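Side-chain contacts in serine-tRNA ligase (Naegleria fowleri, PDB 6BLJ), which probably activates serine with ATP and transfers it to the cognate tRNA, as class II seryl-tRNA synthetases do, and is held here with AMP: residues A[193-198]-A[454-459]; A[265-270]-A[280-285]; A[327-332]-A[403-408]; A[355-360]-A[389-394]. All blocks are in the same frame, centred on the assembly; numbering follows the deposited sequence. Where two conformers were deposited one is given.

Contact 1. Residues A[193-198]-A[454-459]; sequences DIMRKL and CIVENY
Helix 193-197 and helix 454-458 cross almost at right angles, at 86°, with axes 10.1 Å apart and the CA atoms of Ile-194 and Val-456 nearest each other. No hydrogen bond joins the two segments; the contact is apolar. Ile-194 carries most of it from its side. Its two branches divide the work. CG2 of Ile-194, anti to the backbone N, lies 3.9 Å from CB of Val-456. CD1, at the end of the other branch, reaches past Val-456 to the backbone of the second helix. There CD1 of Ile-194 lies 3.5 Å from O of Val-456 and 3.9 Å from CA of Glu-457. Ile-194 and Val-456 lie alongside, pointing opposite ways. Met-195 comes from beside Ile-194. The extended chain of Met-195 carries its CE to 4.1 Å from CG2 of Val-456, roughly perpendicular to that side chain. Val-456 is therefore touched by both Ile-194 and Met-195. Glu-457 adds the aliphatic part of its chain, with CG 4.1 Å from CD1 of Ile-194. Its buried carboxylate is held by other partners: OE2 accepts from His-191 N, at the start of the first helix, and OE1 from Gly-397 N. The crossing joins helix 191-197 to helix 448-458 of the class II core, which also carries Arg-450 of the AMP pocket. Around it, Ile-194 packs on Val-465 of strand 464-466. Met-195 rests on Leu-221 of helix 220-238 and on Leu-452 and Cys-453, one turn back along helix 448-458.

Contact 2. Residues A[265-270]-A[280-285]; sequences DEELYT and LIATSE
Glu-267 lays its carboxylate against the methyl of Ala-282, with CD 3.3 Å from CB. The methyl sits over the flat face of the carboxylate, not at its edge. The first torsion puts CG of Glu-267 anti to the backbone N (chi1 174°), and the chain runs on extended toward the second segment. OE1 accepts a hydrogen bond from Gln-263 NE2, while OE2 forms a long, weak ion pair with Arg-314, a residue of the AMP pocket. Leu-268 comes to the same methyl with one branch: its CD2 is 4.0 Å from CB of Ala-282 and 3.6 Å from O of Leu-280. Tyr-269 meets Leu-280 near the root of its side chain, where CB of Tyr-269 lies 3.9 Å from CD1 of Leu-280. That methyl approaches the ring obliquely. The ring itself leads away from the second segment. The backbones are joined at this end. Leu-280 N donates to Tyr-269 O over 3.1 Å, with an N-H...O angle of 148°. A water completes the link: it accepts from Tyr-269 N at 2.9 Å and donates to Leu-280 O at 2.6 Å. The contact brings together the two ends of the excursion 270-280; Thr-270 continues into an antiparallel ladder with the third subunit. Tyr-269 and Leu-280 pack on Phe-313 of strand 304-313, and Tyr-269 stacks edge-to-face with Phe-249 of the third subunit. Segment 280-285 belongs to the class II core: Ala-282 O accepts from Arg-314, and the chain leads on into helix 285-290.

Contact 3. Residues A[327-332]-A[403-408]; sequences IFRVHQ and EYRELV. With AMP (adenosine monophosphate), chain D.
Phe-328 has CG anti to the backbone N (chi1 178°), which extends its ring toward strand 404-408, while bends at chi2 and chi3 turn a face of the Arg-405 guanidinium to the end of that ring. CZ of Phe-328 stands 3.5 Å above the guanidinium plane of Arg-405, over its centre, and CE1 lies 3.4 Å from NH2. The two planes are 49° apart, so the groups do not stack flat. The far side of the ring tip is used too: CE2 of Phe-328 is 3.8 Å from CB of Arg-405. Arg-329 approaches the same guanidinium at its edge, with the two NH2 atoms 4.0 Å apart. Asp-323 OD2 makes salt bridges with both NH2 groups, which probably offsets their like charge. This is the AMP site, which in class II synthetases is where the aminoacyl-adenylate forms; the loop between strands 304-313 and 332-342 is consistent with the motif 2 loop. Val-330 binds the base with its backbone: its N donates to N1 of AMP over 3.0 Å, at a nearly straight 171°, and its O accepts from N6 at 2.8 Å. On the opposite segment the ribose O2' donates to Leu-407 O at 2.8 Å. Leu-407 and Val-408 form a classic beta bulge against Leu-391. Glu-406, in the conformer given, forms a salt bridge with Arg-450; Glu-316 binds both Arg-329 NH1 and AMP.

Contact 4. Residues A[355-360]-A[389-394]; sequences EMIGNS and FDLEAW
The ring of Phe-389 meets Ile-357 at its edge, near the ring plane, with CD2 4.3 Å from CG1 of Ile-357. Phe-353, from the preceding turn of the same helix, makes an edge-to-face pair with this ring. The closer packing lies further along the strand, at Leu-391. CG1 of Ile-357 is anti to the backbone N (chi1 -168°), which directs CD1 at the strand. In the conformer given for Leu-391, CD1 of Ile-357 comes 3.6 Å from CD2 of Leu-391 and 3.7 Å from its CG, and the two side chains cross obliquely. The other branch of Leu-391 serves the next turn of the helix: its CD1, in the same conformer, lies 3.7 Å from CB of Ser-360. The hydroxyl of Ser-360 is hydrogen-bonded to Thr-444 O, in strand 436-447, two strands along the sheet. Phe-389 and Leu-391 point at the helix, while Asp-390 between them points away, as expected of a strand. Helix 355-360 runs nearly parallel to the strand, at 10°, with axes 9.8 Å apart. This is a helix packed along the face of the mixed, largely antiparallel sheet that forms the class II synthetase catalytic core.

Contacts 1, 3 and 4 lie on the same side of the chain's centre. Contact 3 is about 14 Å, centre to centre, from each of the other two. Contact 1 spans the longest loop and encloses the rest; within it, contact 2 closes first, and contact 4 is nested inside contact 3. Contacts 3 and 4 share one sheet through neighbouring strands 387-394 and 404-412. Contact 1 touches contact 3 through Met-195 and Ile-327, and contact 4 through Asn-458 and Trp-394. Contact 2 meets contact 3 where Tyr-269 packs on His-331. Contact 3 holds the AMP; contacts 1, 2 and 4 each touch it, and contacts 2 and 3 also reach the third subunit.

Contact 1. Residues A[193-198]-A[454-459]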
# COMPACT_ATOMS: atom_id res chain seq x y z
N ASP A 193 2.26 -6.92 -32.07
CA ASP A 193 2.05 -7.86 -33.17
C ASP A 193 3.37 -8.21 -33.85
O ASP A 193 3.62 -9.37 -34.18
CB ASP A 193 1.06 -7.29 -34.18
CG ASP A 193 -0.31 -7.07 -33.57
OD1 ASP A 193 -0.83 -8.02 -32.96
OD2 ASP A 193 -0.85 -5.95 -33.68
N ILE A 194 4.22 -7.20 -34.06
CA ILE A 194 5.54 -7.44 -34.65
C ILE A 194 6.34 -8.42 -33.80
O ILE A 194 6.89 -9.40 -34.32
CB ILE A 194 6.29 -6.11 -34.82
CG1 ILE A 194 5.55 -5.21 -35.82
CG2 ILE A 194 7.71 -6.37 -35.25
CD1 ILE A 194 6.06 -3.77 -35.86
N MET A 195 6.42 -8.16 -32.49
CA MET A 195 7.25 -9.01 -31.63
C MET A 195 6.71 -10.44 -31.57
O MET A 195 7.48 -11.41 -31.56
CB MET A 195 7.33 -8.42 -30.22
CG MET A 195 8.10 -7.10 -30.18
SD MET A 195 8.31 -6.49 -28.49
CE MET A 195 9.35 -5.07 -28.82
N ARG A 196 5.39 -10.60 -31.55
CA ARG A 196 4.81 -11.94 -31.58
C ARG A 196 5.07 -12.62 -32.92
O ARG A 196 5.32 -13.84 -32.98
CB ARG A 196 3.31 -11.89 -31.29
CG ARG A 196 2.97 -11.67 -29.80
CD ARG A 196 1.45 -11.61 -29.58
NE ARG A 196 1.13 -11.49 -28.16
CZ ARG A 196 -0.05 -11.05 -27.71
NH1 ARG A 196 -0.98 -10.67 -28.58
NH2 ARG A 196 -0.28 -10.96 -26.41
N LYS A 197 4.98 -11.87 -34.02
CA LYS A 197 5.25 -12.45 -35.34
C LYS A 197 6.72 -12.86 -35.48
O LYS A 197 7.04 -13.75 -36.27
CB LYS A 197 4.84 -11.48 -36.45
CG LYS A 197 3.34 -11.46 -36.73
CD LYS A 197 2.95 -10.29 -37.64
CE LYS A 197 3.51 -10.45 -39.05
NZ LYS A 197 2.99 -11.69 -39.70
N LEU A 198 7.62 -12.20 -34.75
CA LEU A 198 9.01 -12.63 -34.69
C LEU A 198 9.21 -13.85 -33.81
O LEU A 198 10.30 -14.43 -33.83
CB LEU A 198 9.91 -11.50 -34.17
CG LEU A 198 10.03 -10.23 -35.03
CD1 LEU A 198 10.70 -9.11 -34.23
CD2 LEU A 198 10.79 -10.52 -36.32
N CYS A 454 9.71 0.90 -30.09
CA CYS A 454 9.85 1.96 -31.08
C CYS A 454 10.70 1.50 -32.25
O CYS A 454 10.40 1.82 -33.41
CB CYS A 454 10.45 3.20 -30.42
SG CYS A 454 10.39 4.68 -31.45
N ILE A 455 11.78 0.77 -31.98
CA ILE A 455 12.64 0.28 -33.06
C ILE A 455 11.86 -0.65 -33.98
O ILE A 455 11.88 -0.50 -35.20
CB ILE A 455 13.89 -0.40 -32.50
CG1 ILE A 455 14.84 0.63 -31.89
CG2 ILE A 455 14.60 -1.24 -33.60
CD1 ILE A 455 16.04 0.00 -31.18
N VAL A 456 11.15 -1.63 -33.40
CA VAL A 456 10.56 -2.64 -34.28
C VAL A 456 9.47 -2.01 -35.15
O VAL A 456 9.27 -2.43 -36.30
CB VAL A 456 10.05 -3.86 -33.49
CG1 VAL A 456 11.20 -4.53 -32.69
CG2 VAL A 456 8.86 -3.53 -32.59
N GLU A 457 8.76 -0.98 -34.65
CA GLU A 457 7.76 -0.31 -35.48
C GLU A 457 8.39 0.52 -36.59
O GLU A 457 7.90 0.53 -37.73
CB GLU A 457 6.85 0.58 -34.63
CG GLU A 457 5.84 -0.20 -33.78
CD GLU A 457 4.75 0.69 -33.20
OE1 GLU A 457 4.65 1.88 -33.57
OE2 GLU A 457 4.00 0.18 -32.34
N ASN A 458 9.48 1.22 -36.30
CA ASN A 458 10.07 2.07 -37.33
C ASN A 458 10.89 1.30 -38.35
O ASN A 458 11.05 1.79 -39.48
CB ASN A 458 10.92 3.16 -36.68
CG ASN A 458 10.08 4.28 -36.11
OD1 ASN A 458 9.58 5.13 -36.85
ND2 ASN A 458 9.87 4.25 -34.80
N TYR A 459 11.39 0.12 -38.00
CA TYR A 459 12.25 -0.68 -38.89
C TYR A 459 11.54 -1.91 -39.45
O TYR A 459 12.20 -2.78 -40.03
CB TYR A 459 13.53 -1.09 -38.14
CG TYR A 459 14.52 0.05 -38.02
CD1 TYR A 459 15.54 0.21 -38.96
CD2 TYR A 459 14.41 1.01 -37.00
CE1 TYR A 459 16.45 1.28 -38.88
CE2 TYR A 459 15.32 2.09 -36.92
CZ TYR A 459 16.34 2.21 -37.87
OH TYR A 459 17.24 3.26 -37.81

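Contact 2. Residues A[265-270]-A[280-285]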
# COMPACT_ATOMS: atom_id res chain seq x y z
N ASP A 265 3.26 4.72 -2.66
CA ASP A 265 2.05 3.93 -2.84
C ASP A 265 1.82 3.57 -4.30
O ASP A 265 1.38 2.45 -4.59
CB ASP A 265 0.85 4.66 -2.23
CG ASP A 265 0.90 4.67 -0.69
OD1 ASP A 265 1.34 3.67 -0.08
OD2 ASP A 265 0.52 5.67 -0.09
N GLU A 266 2.12 4.48 -5.22
CA GLU A 266 1.80 4.28 -6.63
C GLU A 266 2.89 3.52 -7.37
O GLU A 266 2.59 2.79 -8.32
CB GLU A 266 1.56 5.62 -7.34
CG GLU A 266 0.86 5.50 -8.73
CD GLU A 266 1.80 5.06 -9.87
OE1 GLU A 266 3.02 5.32 -9.77
OE2 GLU A 266 1.33 4.47 -10.86
N GLU A 267 4.14 3.65 -6.95
CA GLU A 267 5.27 3.26 -7.78
C GLU A 267 6.13 2.14 -7.21
O GLU A 267 6.57 1.26 -7.97
CB GLU A 267 6.14 4.49 -8.05
CG GLU A 267 7.44 4.19 -8.80
CD GLU A 267 8.23 5.47 -9.08
OE1 GLU A 267 8.95 5.99 -8.19
OE2 GLU A 267 8.12 5.94 -10.21
N LEU A 268 6.42 2.15 -5.92
CA LEU A 268 7.52 1.35 -5.36
C LEU A 268 7.03 0.04 -4.76
O LEU A 268 6.18 0.04 -3.88
CB LEU A 268 8.26 2.16 -4.29
CG LEU A 268 8.90 3.44 -4.83
CD1 LEU A 268 9.54 4.25 -3.68
CD2 LEU A 268 9.94 3.09 -5.86
N TYR A 269 7.59 -1.08 -5.22
CA TYR A 269 7.38 -2.35 -4.53
C TYR A 269 8.14 -2.41 -3.21
O TYR A 269 9.25 -1.87 -3.08
CB TYR A 269 7.85 -3.52 -5.40
CG TYR A 269 7.03 -3.82 -6.65
CD1 TYR A 269 5.92 -4.67 -6.60
CD2 TYR A 269 7.40 -3.29 -7.88
CE1 TYR A 269 5.19 -4.97 -7.75
CE2 TYR A 269 6.68 -3.58 -9.05
CZ TYR A 269 5.58 -4.41 -8.98
OH TYR A 269 4.88 -4.72 -10.13
N THR A 270 7.59 -3.12 -2.23
CA THR A 270 8.30 -3.42 -0.99
C THR A 270 8.93 -4.80 -1.07
O THR A 270 8.34 -5.73 -1.64
CB THR A 270 7.34 -3.34 0.21
OG1 THR A 270 6.86 -2.00 0.34
CG2 THR A 270 8.04 -3.75 1.52
N LEU A 280 12.19 -1.91 -4.02
CA LEU A 280 12.82 -2.05 -5.33
C LEU A 280 12.91 -0.67 -5.98
O LEU A 280 11.97 0.13 -5.89
CB LEU A 280 12.03 -2.99 -6.23
CG LEU A 280 11.96 -4.47 -5.83
CD1 LEU A 280 11.03 -5.25 -6.74
CD2 LEU A 280 13.36 -5.09 -5.83
N ILE A 281 14.03 -0.38 -6.63
CA ILE A 281 14.19 0.94 -7.23
C ILE A 281 13.33 1.08 -8.48
O ILE A 281 13.13 0.11 -9.24
CB ILE A 281 15.67 1.23 -7.52
CG1 ILE A 281 16.21 0.31 -8.63
CG2 ILE A 281 16.46 1.12 -6.21
CD1 ILE A 281 17.70 0.68 -9.07
N ALA A 282 12.81 2.29 -8.70
CA ALA A 282 12.09 2.65 -9.92
C ALA A 282 13.03 3.16 -11.01
O ALA A 282 12.63 3.18 -12.18
CB ALA A 282 11.03 3.73 -9.62
N THR A 283 14.27 3.51 -10.67
CA THR A 283 15.23 4.11 -11.58
C THR A 283 16.58 4.15 -10.87
O THR A 283 16.63 4.38 -9.66
CB THR A 283 14.79 5.54 -12.02
OG1 THR A 283 15.88 6.22 -12.65
CG2 THR A 283 14.31 6.39 -10.82
N SER A 284 17.67 3.94 -11.63
CA SER A 284 18.99 4.01 -11.01
C SER A 284 19.28 5.40 -10.46
O SER A 284 20.22 5.56 -9.67
CB SER A 284 20.10 3.61 -12.00
OG SER A 284 20.12 4.46 -13.14
N GLU A 285 18.50 6.41 -10.83
CA GLU A 285 18.72 7.74 -10.29
C GLU A 285 18.55 7.76 -8.76
O GLU A 285 19.22 8.53 -8.06
CB GLU A 285 17.75 8.71 -10.97
CG GLU A 285 17.83 10.11 -10.46
CD GLU A 285 16.58 10.48 -9.73
OE1 GLU A 285 15.50 10.42 -10.37
OE2 GLU A 285 16.69 10.81 -8.53
O HOH W 1 9.72 -0.53 -7.09

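Contact 3. Residues A[327-332]-A[403-408]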
# COMPACT_ATOMS: atom_id res chain seq x y z
N ILE A 327 5.22 -4.60 -24.29
CA ILE A 327 6.22 -4.24 -23.30
C ILE A 327 6.52 -2.74 -23.29
O ILE A 327 7.59 -2.31 -22.86
CB ILE A 327 7.50 -5.09 -23.49
CG1 ILE A 327 8.22 -4.75 -24.80
CG2 ILE A 327 7.11 -6.58 -23.48
CD1 ILE A 327 9.51 -5.61 -24.99
N PHE A 328 5.57 -1.93 -23.78
CA PHE A 328 5.69 -0.47 -23.72
C PHE A 328 5.60 0.05 -22.28
O PHE A 328 6.36 0.94 -21.88
CB PHE A 328 4.59 0.15 -24.58
CG PHE A 328 4.56 1.65 -24.57
CD1 PHE A 328 3.87 2.33 -23.58
CD2 PHE A 328 5.16 2.38 -25.59
CE1 PHE A 328 3.82 3.73 -23.57
CE2 PHE A 328 5.10 3.78 -25.60
CZ PHE A 328 4.43 4.45 -24.59
N ARG A 329 4.66 -0.47 -21.50
CA ARG A 329 4.52 -0.11 -20.09
C ARG A 329 4.47 -1.41 -19.30
O ARG A 329 3.46 -2.13 -19.36
CB ARG A 329 3.25 0.72 -19.85
CG ARG A 329 3.07 1.12 -18.39
CD ARG A 329 1.73 1.84 -18.17
NE ARG A 329 1.62 3.03 -19.00
CZ ARG A 329 2.13 4.22 -18.68
NH1 ARG A 329 2.79 4.38 -17.54
NH2 ARG A 329 1.99 5.25 -19.51
N VAL A 330 5.52 -1.67 -18.53
CA VAL A 330 5.68 -2.91 -17.79
C VAL A 330 6.08 -2.58 -16.35
O VAL A 330 6.29 -1.42 -16.01
CB VAL A 330 6.72 -3.84 -18.46
CG1 VAL A 330 6.16 -4.41 -19.77
CG2 VAL A 330 8.02 -3.07 -18.73
N HIS A 331 6.17 -3.61 -15.51
CA HIS A 331 6.65 -3.47 -14.14
C HIS A 331 8.15 -3.64 -14.01
O HIS A 331 8.70 -3.32 -12.95
CB HIS A 331 5.98 -4.50 -13.21
CG HIS A 331 4.49 -4.40 -13.16
ND1 HIS A 331 3.83 -3.28 -12.71
CD2 HIS A 331 3.53 -5.30 -13.49
CE1 HIS A 331 2.52 -3.49 -12.76
NE2 HIS A 331 2.32 -4.71 -13.24
N GLN A 332 8.82 -4.12 -15.06
CA GLN A 332 10.23 -4.50 -15.01
C GLN A 332 10.89 -4.18 -16.35
O GLN A 332 10.47 -4.71 -17.38
CB GLN A 332 10.36 -6.00 -14.69
CG GLN A 332 11.76 -6.58 -14.73
CD GLN A 332 11.73 -8.11 -14.67
OE1 GLN A 332 11.03 -8.69 -13.84
NE2 GLN A 332 12.45 -8.75 -15.57
N GLU A 403 0.64 8.80 -31.75
CA GLU A 403 1.86 8.42 -32.47
C GLU A 403 3.14 8.87 -31.77
O GLU A 403 4.17 8.20 -31.91
CB GLU A 403 1.82 8.96 -33.90
CG GLU A 403 0.72 8.35 -34.77
CD GLU A 403 -0.61 9.08 -34.66
OE1 GLU A 403 -0.68 10.10 -33.95
OE2 GLU A 403 -1.60 8.60 -35.26
N TYR A 404 3.12 9.99 -31.05
CA TYR A 404 4.29 10.46 -30.32
C TYR A 404 4.16 10.08 -28.85
O TYR A 404 3.23 10.52 -28.17
CB TYR A 404 4.46 11.98 -30.47
CG TYR A 404 5.13 12.38 -31.77
CD1 TYR A 404 6.50 12.17 -31.95
CD2 TYR A 404 4.40 12.93 -32.82
CE1 TYR A 404 7.13 12.51 -33.14
CE2 TYR A 404 5.04 13.29 -34.03
CZ TYR A 404 6.41 13.06 -34.17
OH TYR A 404 7.10 13.37 -35.32
N ARG A 405 5.11 9.26 -28.35
CA ARG A 405 5.09 8.83 -26.96
C ARG A 405 6.46 9.03 -26.33
O ARG A 405 7.49 8.84 -26.98
CB ARG A 405 4.68 7.35 -26.83
CG ARG A 405 3.29 7.03 -27.40
CD ARG A 405 2.15 7.74 -26.67
NE ARG A 405 2.07 7.39 -25.24
CZ ARG A 405 1.45 6.32 -24.74
NH1 ARG A 405 0.85 5.43 -25.52
NH2 ARG A 405 1.45 6.14 -23.42
N GLU A 406 6.44 9.38 -25.04
CA GLU A 406 7.68 9.68 -24.32
C GLU A 406 8.59 8.46 -24.25
O GLU A 406 8.16 7.34 -23.94
CB GLU A 406 7.35 10.20 -22.92
CG GLU A 406 6.81 9.18 -21.93
CD GLU A 406 5.34 8.83 -22.12
OE1 GLU A 406 4.71 9.34 -23.08
OE2 GLU A 406 4.81 8.04 -21.30
N LEU A 407 9.86 8.68 -24.58
CA LEU A 407 10.95 7.72 -24.39
C LEU A 407 11.97 8.18 -23.37
O LEU A 407 12.70 7.35 -22.81
CB LEU A 407 11.72 7.49 -25.71
CG LEU A 407 11.15 6.59 -26.80
CD1 LEU A 407 12.23 6.26 -27.84
CD2 LEU A 407 10.62 5.35 -26.15
N VAL A 408 12.06 9.50 -23.15
CA VAL A 408 13.11 10.14 -22.36
C VAL A 408 12.48 11.27 -21.56
O VAL A 408 11.64 12.01 -22.07
CB VAL A 408 14.23 10.69 -23.26
CG1 VAL A 408 15.12 11.69 -22.49
CG2 VAL A 408 15.07 9.56 -23.84
P AMP D . 10.29 8.49 -15.79
O1P AMP D . 8.83 8.28 -15.37
O2P AMP D . 11.36 8.17 -14.83
O3P AMP D . 10.42 9.88 -16.38
O5' AMP D . 10.51 7.49 -17.02
C5' AMP D . 11.71 7.51 -17.78
C4' AMP D . 11.58 6.64 -19.01
O4' AMP D . 11.52 5.24 -18.62
C3' AMP D . 10.32 6.86 -19.82
O3' AMP D . 10.43 7.95 -20.71
C2' AMP D . 10.13 5.52 -20.52
O2' AMP D . 10.99 5.44 -21.64
C1' AMP D . 10.62 4.55 -19.46
N9 AMP D . 9.53 3.99 -18.62
C8 AMP D . 8.90 4.63 -17.58
N7 AMP D . 7.96 3.91 -17.01
C5 AMP D . 7.98 2.71 -17.71
C6 AMP D . 7.23 1.53 -17.59
N6 AMP D . 6.30 1.32 -16.64
N1 AMP D . 7.48 0.54 -18.48
C2 AMP D . 8.43 0.72 -19.40
N3 AMP D . 9.22 1.78 -19.59
C4 AMP D . 8.94 2.75 -18.72

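Contact 4. Residues A[355-360]-A[389-394]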
# COMPACT_ATOMS: atom_id res chain seq x y z
N GLU A 355 23.21 19.94 -22.34
CA GLU A 355 24.12 18.88 -22.77
C GLU A 355 23.46 17.51 -22.67
O GLU A 355 23.60 16.68 -23.58
CB GLU A 355 25.40 18.91 -21.93
CG GLU A 355 26.34 17.72 -22.20
CD GLU A 355 27.60 17.70 -21.32
OE1 GLU A 355 28.26 18.75 -21.18
OE2 GLU A 355 27.91 16.62 -20.76
N MET A 356 22.70 17.27 -21.59
CA MET A 356 22.13 15.94 -21.35
C MET A 356 20.99 15.65 -22.31
O MET A 356 20.89 14.54 -22.84
CB MET A 356 21.65 15.83 -19.90
CG MET A 356 22.83 15.87 -18.90
SD MET A 356 22.34 16.17 -17.19
CE MET A 356 21.53 14.61 -16.79
N ILE A 357 20.08 16.61 -22.54
CA ILE A 357 19.05 16.35 -23.53
C ILE A 357 19.70 16.23 -24.90
O ILE A 357 19.27 15.42 -25.72
CB ILE A 357 17.94 17.43 -23.49
CG1 ILE A 357 16.71 17.00 -24.31
CG2 ILE A 357 18.45 18.80 -23.97
CD1 ILE A 357 16.06 15.71 -23.82
N GLY A 358 20.80 16.97 -25.14
CA GLY A 358 21.54 16.82 -26.38
C GLY A 358 22.15 15.44 -26.55
O GLY A 358 22.21 14.91 -27.66
N ASN A 359 22.64 14.85 -25.46
CA ASN A 359 23.14 13.48 -25.51
C ASN A 359 22.05 12.50 -25.93
O ASN A 359 22.28 11.61 -26.75
CB ASN A 359 23.72 13.07 -24.15
CG ASN A 359 25.03 13.77 -23.82
OD1 ASN A 359 25.71 14.27 -24.71
ND2 ASN A 359 25.38 13.81 -22.55
N SER A 360 20.85 12.63 -25.36
CA SER A 360 19.77 11.72 -25.70
C SER A 360 19.34 11.90 -27.15
O SER A 360 19.08 10.92 -27.86
CB SER A 360 18.59 11.91 -24.74
OG SER A 360 18.98 11.59 -23.42
N PHE A 389 12.38 18.48 -19.83
CA PHE A 389 12.20 18.20 -21.26
C PHE A 389 11.97 16.70 -21.42
O PHE A 389 12.68 15.89 -20.82
CB PHE A 389 13.43 18.60 -22.08
CG PHE A 389 13.42 20.03 -22.58
CD1 PHE A 389 12.44 20.93 -22.19
CD2 PHE A 389 14.41 20.47 -23.45
CE1 PHE A 389 12.46 22.25 -22.66
CE2 PHE A 389 14.43 21.79 -23.92
CZ PHE A 389 13.46 22.67 -23.52
N ASP A 390 10.98 16.33 -22.23
CA ASP A 390 10.84 14.95 -22.66
C ASP A 390 11.21 14.83 -24.13
O ASP A 390 11.05 15.78 -24.91
CB ASP A 390 9.41 14.43 -22.50
CG ASP A 390 9.03 14.19 -21.04
OD1 ASP A 390 9.83 14.55 -20.14
OD2 ASP A 390 7.92 13.66 -20.82
N LEU A 391 11.73 13.67 -24.50
CA LEU A 391 11.83 13.26 -25.90
C LEU A 391 10.70 12.28 -26.17
O LEU A 391 10.62 11.24 -25.50
CB LEU A 391 13.17 12.59 -26.23
CG LEU A 391 14.49 13.34 -26.15
CD1 LEU A 391 15.59 12.49 -26.80
CD2 LEU A 391 14.36 14.66 -26.85
N GLU A 392 9.83 12.63 -27.11
CA GLU A 392 8.72 11.77 -27.52
C GLU A 392 9.04 11.23 -28.91
O GLU A 392 9.25 12.01 -29.85
CB GLU A 392 7.40 12.53 -27.53
CG GLU A 392 6.97 13.08 -26.14
CD GLU A 392 5.63 13.80 -26.18
OE1 GLU A 392 5.17 14.19 -27.29
OE2 GLU A 392 5.07 14.04 -25.10
N ALA A 393 9.08 9.91 -29.05
CA ALA A 393 9.44 9.28 -30.30
C ALA A 393 8.20 8.91 -31.11
O ALA A 393 7.10 8.76 -30.57
CB ALA A 393 10.29 8.03 -30.06
N TRP A 394 8.41 8.76 -32.41
CA TRP A 394 7.38 8.39 -33.37
C TRP A 394 7.09 6.89 -33.33
O TRP A 394 8.00 6.07 -33.47
CB TRP A 394 7.87 8.80 -34.77
CG TRP A 394 7.01 8.47 -35.94
CD1 TRP A 394 7.28 7.56 -36.93
CD2 TRP A 394 5.75 9.07 -36.28
NE1 TRP A 394 6.27 7.55 -37.86
CE2 TRP A 394 5.31 8.46 -37.48
CE3 TRP A 394 4.94 10.04 -35.68
CZ2 TRP A 394 4.11 8.81 -38.10
CZ3 TRP A 394 3.74 10.39 -36.30
CH2 TRP A 394 3.34 9.77 -37.50